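Local structure of alpha-L-arabinosidase (Xanthomonas axonopodis pv. citri, 6D25) at residues A[267-273]-A[290-295]; A[285-289]-A[419-425]; A[445-451]-A[507-513]. The protein probably hydrolyses alpha-L-arabinofuranosyl side chains of arabinoxylans as a trimeric GH51 arabinofuranosidase, with recognition of internally di-substituted substrate. One frame throughout, in Å; residues are numbered along the deposited sequence.

Contact 1 of 3, residues A[267-273]-A[290-295]; sequences YYTIPGG and QTLSRT
Tyr267, Thr269 and the turn after them meet one side of Gln290 to Thr295. This is part of the (beta/alpha)8 barrel: the end of strand 262-269, its loop, and the start of helix 285-312. Strand 267-269 and helix 290-295 run nearly antiparallel, at 167°, their axes 8.4 Å apart at the closest.

Three hydrogen bonds cross the contact. Tyr267 OH gives its proton to Arg294 O at 2.7 Å. The carbonyl oxygen lies at the ring edge, in the ring plane, but the hydroxyl sits above the carbonyl plane. Tyr267 CG is anti to the backbone N (chi1 177°), which sends the ring out to the helix. Thr269 OG1 and Thr295 OG1 meet at 2.7 Å, and Thr295 OG1 also bonds Asn355 ND2. In the third bond, Gly272 N points almost straight at Gln290 OE1, at 3.0 Å and 175°. Arg294 NE lies beside the same oxygen, at a distance too short to be trusted.

Van der Waals contacts add to these bonds. Thr269 CG2 rests against Thr291 CG2 at 4.0 Å and also touches Thr295 CB. The Pro271 ring packs on Thr291, with CG 3.4 Å from OG1; that hydroxyl bonds Ala287 O in its own helix.

Ile270 to Gly273 form a type II beta turn, with Pro271 and Gly272 at its two central positions. Gly272 has the positive phi expected there. The extended chain of Arg294 runs up to this turn, and one face of its guanidinium lies over Ile270 O and Gly273 N. The arginine makes no hydrogen bond to Ile270 O.

A water sits between loop and helix. It donates to Tyr267 OH and Tyr268 O, accepts from Ile270 N at 2.9 Å, and takes a weak bond from Arg294 NH2 at the guanidinium edge.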
ATOM      1  N   TYR A 267     -13.555  18.974  13.641  1.00 17.24           N
ATOM      2  CA  TYR A 267     -14.048  19.084  15.009  1.00 17.07           C
ATOM      3  C   TYR A 267     -15.566  19.261  15.004  1.00 16.79           C
ATOM      4  O   TYR A 267     -16.075  20.286  14.540  1.00 16.59           O
ATOM      5  CB  TYR A 267     -13.428  20.273  15.744  1.00 17.68           C
ATOM      6  CG  TYR A 267     -13.973  20.455  17.144  1.00 17.71           C
ATOM      7  CD1 TYR A 267     -13.765  19.484  18.112  1.00 17.58           C
ATOM      8  CD2 TYR A 267     -14.744  21.558  17.486  1.00 17.47           C
ATOM      9  CE1 TYR A 267     -14.303  19.585  19.380  1.00 18.07           C
ATOM     10  CE2 TYR A 267     -15.292  21.674  18.751  1.00 17.73           C
ATOM     11  CZ  TYR A 267     -15.072  20.696  19.709  1.00 18.40           C
ATOM     12  OH  TYR A 267     -15.641  20.817  20.960  1.00 19.02           O
ATOM     13  N   TYR A 268     -16.262  18.275  15.549  1.00 16.71           N
ATOM     14  CA  TYR A 268     -17.699  18.309  15.734  1.00 16.74           C
ATOM     15  C   TYR A 268     -18.037  18.800  17.133  1.00 17.17           C
ATOM     16  O   TYR A 268     -17.350  18.513  18.118  1.00 16.53           O
ATOM     17  CB  TYR A 268     -18.309  16.921  15.550  1.00 17.05           C
ATOM     18  CG  TYR A 268     -18.312  16.455  14.126  1.00 17.08           C
ATOM     19  CD1 TYR A 268     -19.278  16.901  13.242  1.00 16.88           C
ATOM     20  CD2 TYR A 268     -17.328  15.614  13.642  1.00 17.61           C
ATOM     21  CE1 TYR A 268     -19.277  16.497  11.916  1.00 17.11           C
ATOM     22  CE2 TYR A 268     -17.308  15.231  12.305  1.00 17.30           C
ATOM     23  CZ  TYR A 268     -18.294  15.658  11.439  1.00 17.40           C
ATOM     24  OH  TYR A 268     -18.285  15.282  10.111  1.00 17.72           O
ATOM     25  N   THR A 269     -19.164  19.508  17.181  1.00 17.46           N
ATOM     26  CA  THR A 269     -19.729  19.973  18.414  1.00 17.73           C
ATOM     27  C   THR A 269     -20.742  18.919  18.881  1.00 17.92           C
ATOM     28  O   THR A 269     -21.818  18.780  18.270  1.00 17.65           O
ATOM     29  CB  THR A 269     -20.361  21.357  18.207  1.00 17.53           C
ATOM     30  OG1 THR A 269     -19.344  22.287  17.803  1.00 16.76           O
ATOM     31  CG2 THR A 269     -21.065  21.867  19.437  1.00 18.06           C
ATOM     32  N   ILE A 270     -20.386  18.176  19.929  1.00 19.00           N
ATOM     33  CA  ILE A 270     -21.186  17.026  20.312  1.00 19.58           C
ATOM     34  C   ILE A 270     -21.540  17.173  21.793  1.00 21.23           C
ATOM     35  O   ILE A 270     -20.825  16.667  22.664  1.00 20.79           O
ATOM     36  CB  ILE A 270     -20.459  15.692  20.030  1.00 20.08           C
ATOM     37  CG1 ILE A 270     -19.879  15.647  18.622  1.00 19.94           C
ATOM     38  CG2 ILE A 270     -21.375  14.517  20.316  1.00 20.33           C
ATOM     39  CD1 ILE A 270     -19.231  14.320  18.259  1.00 20.89           C
ATOM     40  N   PRO A 271     -22.654  17.830  22.084  1.00 22.09           N
ATOM     41  CA  PRO A 271     -23.057  17.907  23.479  1.00 23.06           C
ATOM     42  C   PRO A 271     -23.262  16.506  24.077  1.00 23.36           C
ATOM     43  O   PRO A 271     -23.832  15.619  23.423  1.00 23.25           O
ATOM     44  CB  PRO A 271     -24.383  18.690  23.509  1.00 22.94           C
ATOM     45  CG  PRO A 271     -24.823  18.804  22.089  1.00 22.40           C
ATOM     46  CD  PRO A 271     -23.640  18.468  21.210  1.00 22.25           C
ATOM     47  N   GLY A 272     -22.720  16.319  25.286  1.00 24.03           N
ATOM     48  CA  GLY A 272     -22.752  15.043  25.987  1.00 24.55           C
ATOM     49  C   GLY A 272     -21.635  14.098  25.557  1.00 25.72           C
ATOM     50  O   GLY A 272     -21.505  13.018  26.121  1.00 25.09           O
ATOM     51  N   GLY A 273     -20.823  14.468  24.552  1.00 25.44           N
ATOM     52  CA  GLY A 273     -19.733  13.611  24.109  1.00 25.63           C
ATOM     53  C   GLY A 273     -20.192  12.456  23.225  1.00 25.74           C
ATOM     54  O   GLY A 273     -21.357  12.187  23.055  1.00 25.43           O
ATOM     55  N   GLN A 290     -24.005  24.147  27.260  1.00 23.21           N
ATOM     56  CA  GLN A 290     -23.015  23.100  27.032  1.00 24.55           C
ATOM     57  C   GLN A 290     -22.655  23.030  25.529  1.00 22.05           C
ATOM     58  O   GLN A 290     -21.498  22.864  25.188  1.00 20.42           O
ATOM     59  CB  GLN A 290     -23.486  21.725  27.527  1.00 28.00           C
ATOM     60  CG  GLN A 290     -22.305  20.736  27.618  1.00 33.67           C
ATOM     61  CD  GLN A 290     -22.482  19.281  27.221  1.00 38.68           C
ATOM     62  OE1 GLN A 290     -21.517  18.656  26.716  1.00 39.64           O
ATOM     63  NE2 GLN A 290     -23.673  18.719  27.498  1.00 38.49           N
ATOM     64  N   THR A 291     -23.651  23.127  24.662  1.00 19.42           N
ATOM     65  CA  THR A 291     -23.414  23.081  23.229  1.00 19.12           C
ATOM     66  C   THR A 291     -22.533  24.259  22.782  1.00 18.62           C
ATOM     67  O   THR A 291     -21.584  24.086  22.016  1.00 17.45           O
ATOM     68  CB  THR A 291     -24.742  23.079  22.455  1.00 18.52           C
ATOM     69  OG1 THR A 291     -25.535  21.994  22.910  1.00 19.04           O
ATOM     70  CG2 THR A 291     -24.539  22.973  20.972  1.00 18.41           C
ATOM     71  N   LEU A 292     -22.848  25.464  23.257  1.00 18.32           N
ATOM     72  CA  LEU A 292     -22.096  26.623  22.859  1.00 18.37           C
ATOM     73  C   LEU A 292     -20.667  26.569  23.430  1.00 18.70           C
ATOM     74  O   LEU A 292     -19.711  26.959  22.768  1.00 17.00           O
ATOM     75  CB  LEU A 292     -22.848  27.893  23.293  1.00 18.87           C
ATOM     76  CG  LEU A 292     -24.255  28.056  22.718  1.00 19.17           C
ATOM     77  CD1 LEU A 292     -24.844  29.409  23.103  1.00 20.74           C
ATOM     78  CD2 LEU A 292     -24.250  27.881  21.192  1.00 18.89           C
ATOM     79  N   SER A 293     -20.529  26.104  24.670  1.00 19.45           N
ATOM     80  CA  SER A 293     -19.219  25.923  25.285  1.00 20.48           C
ATOM     81  C   SER A 293     -18.370  24.968  24.435  1.00 20.55           C
ATOM     82  O   SER A 293     -17.190  25.250  24.103  1.00 20.68           O
ATOM     83  CB  SER A 293     -19.358  25.418  26.682  1.00 21.17           C
ATOM     84  OG  SER A 293     -18.090  25.294  27.303  1.00 22.79           O
ATOM     85  N   ARG A 294     -18.950  23.845  24.062  1.00 20.93           N
ATOM     86  CA  ARG A 294     -18.238  22.887  23.240  1.00 21.61           C
ATOM     87  C   ARG A 294     -17.876  23.478  21.876  1.00 19.40           C
ATOM     88  O   ARG A 294     -16.782  23.190  21.377  1.00 18.37           O
ATOM     89  CB  ARG A 294     -19.037  21.592  23.083  1.00 24.05           C
ATOM     90  CG  ARG A 294     -18.855  20.677  24.286  1.00 27.69           C
ATOM     91  CD  ARG A 294     -19.715  19.446  24.212  1.00 31.13           C
ATOM     92  NE  ARG A 294     -19.458  18.494  25.297  1.00 35.31           N
ATOM     93  CZ  ARG A 294     -18.639  17.447  25.189  1.00 35.94           C
ATOM     94  NH1 ARG A 294     -18.457  16.673  26.241  1.00 36.26           N
ATOM     95  NH2 ARG A 294     -18.031  17.176  24.035  1.00 34.16           N
ATOM     96  N   THR A 295     -18.749  24.275  21.273  1.00 17.92           N
ATOM     97  CA  THR A 295     -18.440  24.750  19.916  1.00 17.76           C
ATOM     98  C   THR A 295     -17.258  25.737  19.974  1.00 17.15           C
ATOM     99  O   THR A 295     -16.445  25.799  19.063  1.00 16.36           O
ATOM    100  CB  THR A 295     -19.677  25.294  19.193  1.00 17.68           C
ATOM    101  OG1 THR A 295     -19.551  25.010  17.791  1.00 17.51           O
ATOM    102  CG2 THR A 295     -19.837  26.784  19.356  1.00 18.35           C
TER
HETATM  103  O   HOH W   1     -17.705  18.512  20.992  1.00 20.55           O

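Contact 2 of 3, residues A[285-289]-A[419-425]; sequences EAAWI and YRHGDTQ
Glu285 reaches out from the first turn of helix 285-312 and meets two rings of the 419-425 hairpin. Its carboxylate is nearly coplanar with the Tyr419 ring, at 25°. Tyr419 OH donates to OE2 at 2.6 Å, on the anti lone pair. Against His421 the same group is stacked, with the planes 13° apart. Glu285 CG sits 3.8 Å from the His421 ring centroid, almost on the ring normal, in a CH-pi contact.

Ile289, one turn on, comes at Tyr419 over a face. Its CD1 is 3.8 Å from the Tyr419 ring centroid. With CG1 anti to the backbone N (chi1 -163°), the chain enters the hairpin, and CD1 lies 3.6 Å from both Tyr419 O and Thr424 O. CG1 meets Thr424 CG2 at 3.8 Å. Trp288 crosses Tyr419 at about a right angle, while its NE1 bonds Leu448 O.

Two waters link the segments: one bridges Ala286 N and His421 NE2, the other joins His421 ND1 to Arg420 O and weakly to Glu285 OE2. The contact joins the barrel to the beta-sandwich domain. The tyrosine proton would probably help stabilise the negative charge of Glu285.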
ATOM      1  N   GLU A 285     -31.683  24.850  29.368  1.00 24.71           N
ATOM      2  CA  GLU A 285     -30.634  25.854  29.286  1.00 25.08           C
ATOM      3  C   GLU A 285     -29.265  25.197  29.497  1.00 25.43           C
ATOM      4  O   GLU A 285     -28.291  25.671  28.909  1.00 23.62           O
ATOM      5  CB  GLU A 285     -30.865  26.961  30.306  1.00 26.18           C
ATOM      6  CG  GLU A 285     -29.870  28.100  30.211  1.00 26.13           C
ATOM      7  CD  GLU A 285     -30.219  29.328  31.042  1.00 27.92           C
ATOM      8  OE1 GLU A 285     -31.283  29.290  31.751  1.00 29.54           O
ATOM      9  OE2 GLU A 285     -29.422  30.306  31.053  1.00 28.57           O
ATOM     10  N   ALA A 286     -29.189  24.168  30.358  1.00 24.81           N
ATOM     11  CA  ALA A 286     -27.912  23.437  30.578  1.00 24.68           C
ATOM     12  C   ALA A 286     -27.376  22.871  29.248  1.00 23.33           C
ATOM     13  O   ALA A 286     -26.194  23.020  28.950  1.00 22.38           O
ATOM     14  CB  ALA A 286     -28.102  22.342  31.614  1.00 25.54           C
ATOM     15  N   ALA A 287     -28.252  22.265  28.441  1.00 22.48           N
ATOM     16  CA  ALA A 287     -27.851  21.689  27.168  1.00 22.20           C
ATOM     17  C   ALA A 287     -27.480  22.787  26.157  1.00 21.54           C
ATOM     18  O   ALA A 287     -26.601  22.594  25.314  1.00 21.26           O
ATOM     19  CB  ALA A 287     -28.959  20.817  26.626  1.00 22.31           C
ATOM     20  N   TRP A 288     -28.175  23.923  26.234  1.00 20.99           N
ATOM     21  CA  TRP A 288     -27.881  25.113  25.408  1.00 20.36           C
ATOM     22  C   TRP A 288     -26.443  25.576  25.651  1.00 20.39           C
ATOM     23  O   TRP A 288     -25.613  25.622  24.717  1.00 19.40           O
ATOM     24  CB  TRP A 288     -28.895  26.208  25.742  1.00 20.40           C
ATOM     25  CG  TRP A 288     -28.617  27.581  25.225  1.00 20.56           C
ATOM     26  CD1 TRP A 288     -27.970  28.575  25.897  1.00 20.88           C
ATOM     27  CD2 TRP A 288     -29.045  28.146  23.968  1.00 19.90           C
ATOM     28  NE1 TRP A 288     -27.944  29.713  25.143  1.00 20.46           N
ATOM     29  CE2 TRP A 288     -28.565  29.477  23.942  1.00 20.07           C
ATOM     30  CE3 TRP A 288     -29.740  27.662  22.855  1.00 19.75           C
ATOM     31  CZ2 TRP A 288     -28.794  30.333  22.862  1.00 19.53           C
ATOM     32  CZ3 TRP A 288     -29.966  28.503  21.781  1.00 19.84           C
ATOM     33  CH2 TRP A 288     -29.486  29.828  21.785  1.00 19.66           C
ATOM     34  N   ILE A 289     -26.137  25.895  26.919  1.00 21.51           N
ATOM     35  CA  ILE A 289     -24.830  26.475  27.197  1.00 21.78           C
ATOM     36  C   ILE A 289     -23.733  25.427  26.976  1.00 22.51           C
ATOM     37  O   ILE A 289     -22.640  25.793  26.526  1.00 21.99           O
ATOM     38  CB  ILE A 289     -24.768  27.096  28.607  1.00 22.84           C
ATOM     39  CG1 ILE A 289     -23.564  28.047  28.713  1.00 22.56           C
ATOM     40  CG2 ILE A 289     -24.775  26.017  29.677  1.00 23.12           C
ATOM     41  CD1 ILE A 289     -23.499  28.818  30.001  1.00 23.89           C
ATOM     42  N   TYR A 419     -21.439  34.647  30.577  1.00 25.48           N
ATOM     43  CA  TYR A 419     -22.731  34.030  30.793  1.00 25.14           C
ATOM     44  C   TYR A 419     -22.489  32.694  31.505  1.00 26.58           C
ATOM     45  O   TYR A 419     -21.755  31.853  30.970  1.00 24.77           O
ATOM     46  CB  TYR A 419     -23.428  33.820  29.448  1.00 23.99           C
ATOM     47  CG  TYR A 419     -24.554  32.814  29.403  1.00 23.26           C
ATOM     48  CD1 TYR A 419     -25.512  32.726  30.415  1.00 24.02           C
ATOM     49  CD2 TYR A 419     -24.700  31.993  28.302  1.00 22.79           C
ATOM     50  CE1 TYR A 419     -26.556  31.818  30.335  1.00 23.72           C
ATOM     51  CE2 TYR A 419     -25.729  31.078  28.204  1.00 22.75           C
ATOM     52  CZ  TYR A 419     -26.675  31.007  29.215  1.00 23.43           C
ATOM     53  OH  TYR A 419     -27.694  30.110  29.073  1.00 23.82           O
ATOM     54  N   ARG A 420     -23.065  32.533  32.693  1.00 28.54           N
ATOM     55  CA  ARG A 420     -22.820  31.324  33.492  1.00 31.65           C
ATOM     56  C   ARG A 420     -24.157  30.640  33.773  1.00 30.35           C
ATOM     57  O   ARG A 420     -25.133  31.296  34.109  1.00 30.07           O
ATOM     58  CB  ARG A 420     -22.213  31.635  34.866  1.00 36.52           C
ATOM     59  CG  ARG A 420     -21.050  32.609  34.842  1.00 42.78           C
ATOM     60  CD  ARG A 420     -20.286  32.580  36.176  1.00 50.54           C
ATOM     61  NE  ARG A 420     -18.903  33.008  35.992  1.00 54.97           N
ATOM     62  CZ  ARG A 420     -18.498  34.267  36.061  1.00 59.17           C
ATOM     63  NH1 ARG A 420     -17.309  34.617  35.585  1.00 58.92           N
ATOM     64  NH2 ARG A 420     -19.323  35.169  36.562  1.00 64.00           N
ATOM     65  N   HIS A 421     -24.173  29.330  33.648  1.00 29.43           N
ATOM     66  CA  HIS A 421     -25.310  28.537  34.037  1.00 30.26           C
ATOM     67  C   HIS A 421     -24.773  27.225  34.582  1.00 31.11           C
ATOM     68  O   HIS A 421     -24.039  26.536  33.889  1.00 28.89           O
ATOM     69  CB  HIS A 421     -26.273  28.335  32.858  1.00 29.75           C
ATOM     70  CG  HIS A 421     -27.529  27.642  33.242  1.00 31.45           C
ATOM     71  ND1 HIS A 421     -28.553  28.292  33.899  1.00 32.64           N
ATOM     72  CD2 HIS A 421     -27.908  26.355  33.105  1.00 31.18           C
ATOM     73  CE1 HIS A 421     -29.530  27.431  34.149  1.00 32.93           C
ATOM     74  NE2 HIS A 421     -29.158  26.239  33.672  1.00 32.15           N
ATOM     75  N   GLY A 422     -25.104  26.933  35.828  1.00 32.63           N
ATOM     76  CA  GLY A 422     -24.477  25.813  36.539  1.00 34.72           C
ATOM     77  C   GLY A 422     -22.967  25.940  36.566  1.00 34.87           C
ATOM     78  O   GLY A 422     -22.463  27.001  36.899  1.00 35.32           O
ATOM     79  N   ASP A 423     -22.259  24.895  36.195  1.00 35.44           N
ATOM     80  CA  ASP A 423     -20.794  24.903  36.277  1.00 37.75           C
ATOM     81  C   ASP A 423     -20.177  25.295  34.917  1.00 35.56           C
ATOM     82  O   ASP A 423     -18.988  25.093  34.732  1.00 34.53           O
ATOM     83  CB  ASP A 423     -20.261  23.542  36.730  1.00 41.90           C
ATOM     84  CG  ASP A 423     -20.426  23.296  38.233  1.00 50.92           C
ATOM     85  OD1 ASP A 423     -20.855  24.207  39.012  1.00 55.54           O
ATOM     86  OD2 ASP A 423     -20.062  22.173  38.653  1.00 57.33           O
ATOM     87  N   THR A 424     -20.953  25.841  33.986  1.00 31.76           N
ATOM     88  CA  THR A 424     -20.436  26.200  32.654  1.00 30.56           C
ATOM     89  C   THR A 424     -20.478  27.715  32.465  1.00 29.12           C
ATOM     90  O   THR A 424     -21.424  28.371  32.902  1.00 28.20           O
ATOM     91  CB  THR A 424     -21.248  25.507  31.554  1.00 30.46           C
ATOM     92  OG1 THR A 424     -21.098  24.112  31.795  1.00 30.75           O
ATOM     93  CG2 THR A 424     -20.790  25.806  30.146  1.00 30.17           C
ATOM     94  N   GLN A 425     -19.428  28.255  31.840  1.00 28.53           N
ATOM     95  CA  GLN A 425     -19.418  29.656  31.480  1.00 29.18           C
ATOM     96  C   GLN A 425     -18.900  29.823  30.055  1.00 27.10           C
ATOM     97  O   GLN A 425     -18.028  29.097  29.603  1.00 26.10           O
ATOM     98  CB  GLN A 425     -18.620  30.514  32.460  1.00 32.50           C
ATOM     99  CG  GLN A 425     -17.149  30.221  32.567  1.00 35.34           C
ATOM    100  CD  GLN A 425     -16.546  31.167  33.594  1.00 39.89           C
ATOM    101  OE1 GLN A 425     -17.181  31.560  34.593  1.00 44.48           O
ATOM    102  NE2 GLN A 425     -15.331  31.603  33.318  1.00 41.06           N
TER
HETATM  103  O   HOH W   2     -28.023  30.921  34.065  1.00 38.95           O
HETATM  104  O   HOH W   3     -30.922  23.954  32.830  1.00 31.78           O

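Contact 3 of 3, residues A[445-451]-A[507-513]; sequences LTNLDAS and VALPAHS
His512 and Ser513 both face Asn447, an arrangement that fits a G1 beta bulge in which the residue with positive phi is a histidine (phi 44°). The bulge lies in the C-terminal beta-sandwich, at the start of strand 513-519, where this pairs antiparallel with strand 441-447. Asn447 N bonds Ser513 O at 2.9 Å, nearly along the C=O axis. The return bond from Ser513 N is weak. From within the bulge, His512 N bonds Asp449 O at 2.9 Å.

Both polar atoms of the Asn447 amide are engaged. Its CG is anti to the backbone N (chi1 -174°), which swings the amide across to the 509-511 corner. ND2 donates to Leu509 O at 3.2 Å, with that oxygen in the amide plane, and weakly to Pro510 O. It also bonds Ala452 O. OD1 accepts from Asp449 N, an Asx turn. Asp449 OD1 repeats the pattern with Ser451 N, a second Asx turn after the strand end.

Strands 445-447 and 507-509 are not paired; their axes are 8.9 Å apart at the closest and lie 39° from parallel. Leucine and valine side chains pack between them. Leu445 CD1 and Val507 CG2 meet tip to tip at 4.0 Å. Leu509 CD2 lies 4.1 Å from Leu445 CB and also touches Asn447 CB. Val515 adds to this apolar layer.

Ala511 CB presses on the backbone of Ser451. Both ring nitrogens of His512 meet carbonyl oxygens, NE2 bonding Ala475 O. ND1 donates to Ala450 O at 3.0 Å, with the oxygen in the ring plane but the nitrogen above the carbonyl plane.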
ATOM      1  N   LEU A 445     -22.820  40.273  15.763  1.00 18.83           N
ATOM      2  CA  LEU A 445     -22.833  40.077  17.207  1.00 19.34           C
ATOM      3  C   LEU A 445     -23.817  38.941  17.542  1.00 19.73           C
ATOM      4  O   LEU A 445     -24.935  38.891  16.973  1.00 20.41           O
ATOM      5  CB  LEU A 445     -23.292  41.365  17.900  1.00 19.93           C
ATOM      6  CG  LEU A 445     -22.368  42.579  17.766  1.00 20.71           C
ATOM      7  CD1 LEU A 445     -23.085  43.822  18.268  1.00 21.34           C
ATOM      8  CD2 LEU A 445     -21.046  42.380  18.527  1.00 21.11           C
ATOM      9  N   THR A 446     -23.431  38.114  18.489  1.00 19.05           N
ATOM     10  CA  THR A 446     -24.226  37.035  18.996  1.00 19.27           C
ATOM     11  C   THR A 446     -24.338  37.163  20.517  1.00 19.16           C
ATOM     12  O   THR A 446     -23.312  37.307  21.207  1.00 18.96           O
ATOM     13  CB  THR A 446     -23.583  35.684  18.662  1.00 19.56           C
ATOM     14  OG1 THR A 446     -23.564  35.549  17.239  1.00 19.94           O
ATOM     15  CG2 THR A 446     -24.338  34.525  19.261  1.00 19.86           C
ATOM     16  N   ASN A 447     -25.567  37.116  21.017  1.00 18.75           N
ATOM     17  CA  ASN A 447     -25.833  37.062  22.463  1.00 19.36           C
ATOM     18  C   ASN A 447     -26.090  35.591  22.809  1.00 19.14           C
ATOM     19  O   ASN A 447     -27.120  35.028  22.416  1.00 19.01           O
ATOM     20  CB  ASN A 447     -27.032  37.932  22.841  1.00 19.31           C
ATOM     21  CG  ASN A 447     -27.287  38.043  24.338  1.00 19.59           C
ATOM     22  OD1 ASN A 447     -26.700  37.259  25.123  1.00 19.43           O
ATOM     23  ND2 ASN A 447     -28.137  39.017  24.728  1.00 18.84           N
ATOM     24  N   LEU A 448     -25.166  34.987  23.543  1.00 19.52           N
ATOM     25  CA  LEU A 448     -25.196  33.551  23.878  1.00 19.40           C
ATOM     26  C   LEU A 448     -26.148  33.282  25.037  1.00 19.96           C
ATOM     27  O   LEU A 448     -26.499  32.131  25.256  1.00 19.98           O
ATOM     28  CB  LEU A 448     -23.791  33.073  24.271  1.00 19.65           C
ATOM     29  CG  LEU A 448     -22.752  32.954  23.142  1.00 19.43           C
ATOM     30  CD1 LEU A 448     -22.193  34.304  22.737  1.00 19.93           C
ATOM     31  CD2 LEU A 448     -21.614  32.027  23.559  1.00 19.35           C
ATOM     32  N   ASP A 449     -26.527  34.292  25.793  1.00 20.69           N
ATOM     33  CA  ASP A 449     -27.341  34.096  26.997  1.00 21.55           C
ATOM     34  C   ASP A 449     -28.751  33.654  26.560  1.00 21.77           C
ATOM     35  O   ASP A 449     -29.379  34.293  25.714  1.00 21.32           O
ATOM     36  CB  ASP A 449     -27.375  35.371  27.851  1.00 21.92           C
ATOM     37  CG  ASP A 449     -27.817  35.138  29.282  1.00 22.97           C
ATOM     38  OD1 ASP A 449     -28.926  34.549  29.454  1.00 23.39           O
ATOM     39  OD2 ASP A 449     -27.051  35.554  30.219  1.00 22.35           O
ATOM     40  N   ALA A 450     -29.254  32.585  27.172  1.00 22.21           N
ATOM     41  CA  ALA A 450     -30.587  32.051  26.862  1.00 23.00           C
ATOM     42  C   ALA A 450     -31.688  33.011  27.338  1.00 24.10           C
ATOM     43  O   ALA A 450     -32.813  32.900  26.847  1.00 25.67           O
ATOM     44  CB  ALA A 450     -30.790  30.689  27.516  1.00 23.78           C
ATOM     45  N   SER A 451     -31.433  33.925  28.270  1.00 24.62           N
ATOM     46  CA  SER A 451     -32.547  34.758  28.720  1.00 25.71           C
ATOM     47  C   SER A 451     -32.178  36.235  28.935  1.00 25.56           C
ATOM     48  O   SER A 451     -33.097  37.047  28.959  1.00 26.39           O
ATOM     49  CB  SER A 451     -33.203  34.169  29.950  1.00 27.50           C
ATOM     50  OG  SER A 451     -32.305  34.210  31.038  1.00 30.25           O
ATOM     51  N   VAL A 507     -25.982  48.994  20.551  1.00 28.43           N
ATOM     52  CA  VAL A 507     -26.840  47.896  20.130  1.00 26.31           C
ATOM     53  C   VAL A 507     -27.605  47.359  21.350  1.00 26.05           C
ATOM     54  O   VAL A 507     -26.998  46.928  22.322  1.00 26.09           O
ATOM     55  CB  VAL A 507     -26.011  46.779  19.494  1.00 25.66           C
ATOM     56  CG1 VAL A 507     -26.914  45.689  18.917  1.00 25.55           C
ATOM     57  CG2 VAL A 507     -25.065  47.285  18.422  1.00 25.98           C
ATOM     58  N   ALA A 508     -28.915  47.358  21.269  1.00 25.29           N
ATOM     59  CA  ALA A 508     -29.778  46.609  22.202  1.00 25.05           C
ATOM     60  C   ALA A 508     -29.957  45.193  21.636  1.00 24.16           C
ATOM     61  O   ALA A 508     -30.677  44.964  20.655  1.00 23.92           O
ATOM     62  CB  ALA A 508     -31.096  47.337  22.403  1.00 25.50           C
ATOM     63  N   LEU A 509     -29.211  44.261  22.207  1.00 23.73           N
ATOM     64  CA  LEU A 509     -29.056  42.910  21.643  1.00 23.65           C
ATOM     65  C   LEU A 509     -29.911  41.928  22.450  1.00 23.57           C
ATOM     66  O   LEU A 509     -29.608  41.661  23.636  1.00 23.78           O
ATOM     67  CB  LEU A 509     -27.576  42.543  21.733  1.00 23.90           C
ATOM     68  CG  LEU A 509     -27.175  41.288  20.983  1.00 23.89           C
ATOM     69  CD1 LEU A 509     -27.532  41.390  19.502  1.00 23.53           C
ATOM     70  CD2 LEU A 509     -25.683  41.003  21.151  1.00 24.04           C
ATOM     71  N   PRO A 510     -30.992  41.419  21.860  1.00 23.38           N
ATOM     72  CA  PRO A 510     -31.842  40.508  22.638  1.00 23.45           C
ATOM     73  C   PRO A 510     -31.119  39.204  23.006  1.00 22.21           C
ATOM     74  O   PRO A 510     -30.111  38.810  22.373  1.00 21.64           O
ATOM     75  CB  PRO A 510     -33.046  40.184  21.715  1.00 23.86           C
ATOM     76  CG  PRO A 510     -33.065  41.342  20.735  1.00 23.81           C
ATOM     77  CD  PRO A 510     -31.587  41.656  20.546  1.00 23.23           C
ATOM     78  N   ALA A 511     -31.652  38.550  24.026  1.00 21.67           N
ATOM     79  CA  ALA A 511     -31.184  37.196  24.430  1.00 21.08           C
ATOM     80  C   ALA A 511     -31.206  36.268  23.213  1.00 20.32           C
ATOM     81  O   ALA A 511     -32.029  36.440  22.320  1.00 19.24           O
ATOM     82  CB  ALA A 511     -32.054  36.681  25.551  1.00 21.54           C
ATOM     83  N   HIS A 512     -30.299  35.283  23.186  1.00 19.87           N
ATOM     84  CA  HIS A 512     -30.291  34.205  22.214  1.00 19.85           C
ATOM     85  C   HIS A 512     -30.549  34.727  20.782  1.00 19.48           C
ATOM     86  O   HIS A 512     -31.476  34.283  20.095  1.00 18.78           O
ATOM     87  CB  HIS A 512     -31.259  33.094  22.624  1.00 21.04           C
ATOM     88  CG  HIS A 512     -32.708  33.462  22.760  1.00 21.39           C
ATOM     89  ND1 HIS A 512     -33.327  33.501  23.993  1.00 23.27           N
ATOM     90  CD2 HIS A 512     -33.673  33.703  21.848  1.00 21.34           C
ATOM     91  CE1 HIS A 512     -34.616  33.763  23.838  1.00 23.26           C
ATOM     92  NE2 HIS A 512     -34.859  33.918  22.541  1.00 22.53           N
ATOM     93  N   SER A 513     -29.672  35.621  20.311  1.00 19.28           N
ATOM     94  CA  SER A 513     -29.899  36.256  19.036  1.00 19.38           C
ATOM     95  C   SER A 513     -28.550  36.501  18.337  1.00 19.37           C
ATOM     96  O   SER A 513     -27.494  36.588  18.975  1.00 18.24           O
ATOM     97  CB  SER A 513     -30.694  37.558  19.180  1.00 20.96           C
ATOM     98  OG  SER A 513     -29.886  38.606  19.687  1.00 24.00           O
TER

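From the N terminus, contact 1 comes first. It closes the short loop between barrel strand 262-269 and helix 285-312. Contact 2 starts within the span that contact 1 closes, at the first turn of the helix, and closes only at the 419-425 hairpin, so contacts 1 and 2 cross. The crossing ties strand 262-269 and helix 285-312 of the barrel to the beta-sandwich; Ser293 packs on Thr424 between them. Contact 3 follows in series and closes a 55-residue excursion wholly within the sandwich. Strands 424-435 and 441-447 are neighbours in the sheet, which brings contacts 2 and 3 together. Leu292 also packs against Leu448, linking contact 1 to contact 3.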